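Local coordinates for variant surface glycoprotein MITAT 1.1 (Trypanosoma brucei brucei, PDB 5LY9), which forms, as an antigenically variable glycoprotein, the dense surface coat with which the trypanosome evades the immune response of its host, at residues A[1-9]-A[193-201]. Numbering follows the deposited sequence.
Sequences AERTGLKAT and LSGHSTNGY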
loop_
_atom_site.group_PDB
_atom_site.type_symbol
_atom_site.label_atom_id
_atom_site.label_comp_id
_atom_site.label_asym_id
_atom_site.label_seq_id
_atom_site.Cartn_x
_atom_site.Cartn_y
_atom_site.Cartn_z
ATOM N N ALA A 1 29.306 -20.835 -24.542
ATOM C CA ALA A 1 30.276 -20.078 -25.367
ATOM C C ALA A 1 29.919 -18.586 -25.281
ATOM O O ALA A 1 28.768 -18.211 -25.036
ATOM C CB ALA A 1 30.231 -20.540 -26.824
ATOM N N GLU A 2 30.910 -17.746 -25.525
ATOM C CA GLU A 2 30.650 -16.308 -25.712
ATOM C C GLU A 2 29.572 -16.085 -26.741
ATOM O O GLU A 2 29.506 -16.791 -27.764
ATOM C CB GLU A 2 31.946 -15.630 -26.232
ATOM C CG GLU A 2 31.898 -14.101 -26.232
ATOM C CD GLU A 2 32.856 -13.401 -27.207
ATOM O OE1 GLU A 2 33.635 -14.123 -27.913
ATOM O OE2 GLU A 2 32.813 -12.136 -27.271
ATOM N N ARG A 3 28.702 -15.156 -26.438
ATOM C CA ARG A 3 27.701 -14.650 -27.333
ATOM C C ARG A 3 26.668 -15.626 -27.990
ATOM O O ARG A 3 26.026 -15.231 -28.969
ATOM C CB ARG A 3 28.287 -13.665 -28.364
ATOM C CG ARG A 3 29.216 -14.126 -29.473
ATOM C CD ARG A 3 28.689 -15.192 -30.420
ATOM N NE ARG A 3 29.698 -15.459 -31.493
ATOM C CZ ARG A 3 30.742 -16.254 -31.349
ATOM N NH1 ARG A 3 30.951 -16.962 -30.237
ATOM N NH2 ARG A 3 31.602 -16.392 -32.375
ATOM N N THR A 4 26.420 -16.759 -27.368
ATOM C CA THR A 4 25.193 -17.547 -27.690
ATOM C C THR A 4 24.065 -17.134 -26.761
ATOM O O THR A 4 24.284 -16.411 -25.739
ATOM C CB THR A 4 25.467 -19.029 -27.663
ATOM O OG1 THR A 4 25.971 -19.396 -26.366
ATOM C CG2 THR A 4 26.479 -19.372 -28.801
ATOM N N GLY A 5 22.846 -17.491 -27.122
ATOM C CA GLY A 5 21.725 -17.173 -26.317
ATOM C C GLY A 5 21.683 -17.774 -24.933
ATOM O O GLY A 5 22.397 -18.679 -24.575
ATOM N N LEU A 6 20.773 -17.256 -24.161
ATOM C CA LEU A 6 20.577 -17.738 -22.816
ATOM C C LEU A 6 19.688 -19.027 -22.800
ATOM O O LEU A 6 18.566 -19.034 -23.365
ATOM C CB LEU A 6 19.897 -16.625 -22.054
ATOM C CG LEU A 6 19.931 -16.645 -20.567
ATOM C CD1 LEU A 6 21.398 -16.588 -20.091
ATOM C CD2 LEU A 6 19.113 -15.452 -20.013
ATOM N N LYS A 7 20.216 -20.115 -22.203
ATOM C CA LYS A 7 19.444 -21.366 -22.073
ATOM C C LYS A 7 18.208 -21.181 -21.196
ATOM O O LYS A 7 18.245 -20.355 -20.262
ATOM C CB LYS A 7 20.283 -22.481 -21.448
ATOM C CG LYS A 7 21.499 -22.900 -22.273
ATOM C CD LYS A 7 22.353 -23.830 -21.416
ATOM C CE LYS A 7 23.473 -24.516 -22.152
ATOM N NZ LYS A 7 24.148 -25.512 -21.282
ATOM N N ALA A 8 17.196 -21.988 -21.457
ATOM C CA ALA A 8 16.007 -22.060 -20.668
ATOM C C ALA A 8 16.288 -22.381 -19.209
ATOM O O ALA A 8 15.551 -21.939 -18.350
ATOM C CB ALA A 8 15.041 -23.100 -21.281
ATOM N N THR A 9 17.372 -23.090 -18.887
ATOM C CA THR A 9 17.724 -23.359 -17.488
ATOM C C THR A 9 17.968 -22.029 -16.749
ATOM O O THR A 9 17.759 -21.969 -15.524
ATOM C CB THR A 9 18.981 -24.232 -17.359
ATOM O OG1 THR A 9 19.994 -23.658 -18.154
ATOM C CG2 THR A 9 18.718 -25.631 -17.765
ATOM N N LEU A 193 24.887 -10.331 -25.310
ATOM C CA LEU A 193 25.460 -10.940 -24.131
ATOM C C LEU A 193 26.972 -10.910 -24.109
ATOM O O LEU A 193 27.597 -11.513 -23.194
ATOM C CB LEU A 193 24.915 -12.358 -23.926
ATOM C CG LEU A 193 23.411 -12.379 -23.660
ATOM C CD1 LEU A 193 22.939 -13.792 -23.459
ATOM C CD2 LEU A 193 22.979 -11.555 -22.471
ATOM N N SER A 194 27.608 -10.260 -25.090
ATOM C CA SER A 194 29.081 -10.060 -24.995
ATOM C C SER A 194 29.401 -8.642 -25.325
ATOM O O SER A 194 28.939 -8.117 -26.335
ATOM C CB SER A 194 29.896 -10.991 -25.909
ATOM O OG SER A 194 31.253 -10.512 -25.984
ATOM N N GLY A 195 30.098 -7.989 -24.399
ATOM C CA GLY A 195 30.589 -6.616 -24.625
ATOM C C GLY A 195 32.014 -6.574 -25.220
ATOM O O GLY A 195 32.678 -5.520 -25.173
ATOM N N HIS A 196 32.489 -7.662 -25.812
ATOM C CA HIS A 196 33.762 -7.656 -26.533
ATOM C C HIS A 196 33.529 -7.468 -28.014
ATOM O O HIS A 196 32.578 -7.993 -28.571
ATOM C CB HIS A 196 34.565 -8.904 -26.195
ATOM C CG HIS A 196 35.949 -8.855 -26.722
ATOM N ND1 HIS A 196 36.264 -9.322 -27.974
ATOM C CD2 HIS A 196 37.098 -8.396 -26.163
ATOM C CE1 HIS A 196 37.560 -9.118 -28.193
ATOM N NE2 HIS A 196 38.090 -8.569 -27.104
ATOM N N SER A 197 34.414 -6.769 -28.711
ATOM C CA SER A 197 34.089 -6.283 -30.076
ATOM C C SER A 197 34.288 -7.287 -31.253
ATOM O O SER A 197 33.748 -7.098 -32.320
ATOM C CB SER A 197 34.918 -5.021 -30.404
ATOM O OG SER A 197 36.264 -5.290 -30.089
ATOM N N THR A 198 35.059 -8.331 -31.052
ATOM C CA THR A 198 35.335 -9.262 -32.178
ATOM C C THR A 198 34.079 -10.042 -32.508
ATOM O O THR A 198 33.703 -10.116 -33.694
ATOM C CB THR A 198 36.444 -10.217 -31.812
ATOM O OG1 THR A 198 37.600 -9.458 -31.472
ATOM C CG2 THR A 198 36.742 -11.191 -32.982
ATOM N N ASN A 199 33.410 -10.628 -31.488
ATOM C CA ASN A 199 32.190 -11.413 -31.729
ATOM C C ASN A 199 30.920 -10.858 -31.052
ATOM O O ASN A 199 29.824 -11.279 -31.385
ATOM C CB ASN A 199 32.341 -12.807 -31.178
ATOM C CG ASN A 199 33.562 -13.518 -31.701
ATOM O OD1 ASN A 199 33.814 -13.487 -32.895
ATOM N ND2 ASN A 199 34.292 -14.165 -30.815
ATOM N N GLY A 200 31.096 -9.939 -30.132
ATOM C CA GLY A 200 29.956 -9.358 -29.429
ATOM C C GLY A 200 29.344 -8.122 -30.002
ATOM O O GLY A 200 29.515 -7.793 -31.200
ATOM N N TYR A 201 28.622 -7.423 -29.130
ATOM C CA TYR A 201 27.835 -6.267 -29.463
ATOM C C TYR A 201 28.620 -5.087 -30.063
ATOM O O TYR A 201 28.278 -4.639 -31.140
ATOM C CB TYR A 201 26.980 -5.837 -28.256
ATOM C CG TYR A 201 26.360 -4.454 -28.426
ATOM C CD1 TYR A 201 25.175 -4.318 -29.110
ATOM C CD2 TYR A 201 27.036 -3.288 -28.026
ATOM C CE1 TYR A 201 24.635 -3.048 -29.335
ATOM C CE2 TYR A 201 26.497 -2.019 -28.213
ATOM C CZ TYR A 201 25.329 -1.899 -28.903
ATOM O OH TYR A 201 24.761 -0.682 -29.070
HETATM O O HOH W 1 34.527 -11.096 -29.001
HETATM O O HOH W 2 28.718 -13.853 -23.754
HETATM O O HOH W 3 29.053 -13.068 -33.357
#
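The carboxylate oxygen OE2 of E2 is gripped by the hydroxyl OG of S194, which donates a 2.6 Å bond onto its anti lone pair, and by a water that also binds ND1 of H196 and the backbone N of N199. The other oxygen, OE1, takes an almost straight bond from ND2 of N199 at 3.0 Å, met on the syn side but 33° out of the carboxylate plane. With CG anti to the backbone N (chi1 -170°) and an extended chain beyond, E2 carries its carboxylate into the curve of 194-200. S194 OG also accepts from H196 N at 3.1 Å, closing an ST turn. Bent at chi2, R3 lays its guanidinium over the amide of N199, the planes 13° apart and R3 NH2 3.5 Å from N199 CG; NH1 is held by E2 O. Two further waters link R3 N to L193 O and R3 NE to N199 O. CD1 of L193 lies 3.7 Å from T4 O and touches L6, both leucines packing on M218 of strand 218-220. The contact joins the N-terminal type II turn, A1 to T4, and the residues after it to the 193-201 loop in the membrane-distal head of the A-type VSG N-terminal domain.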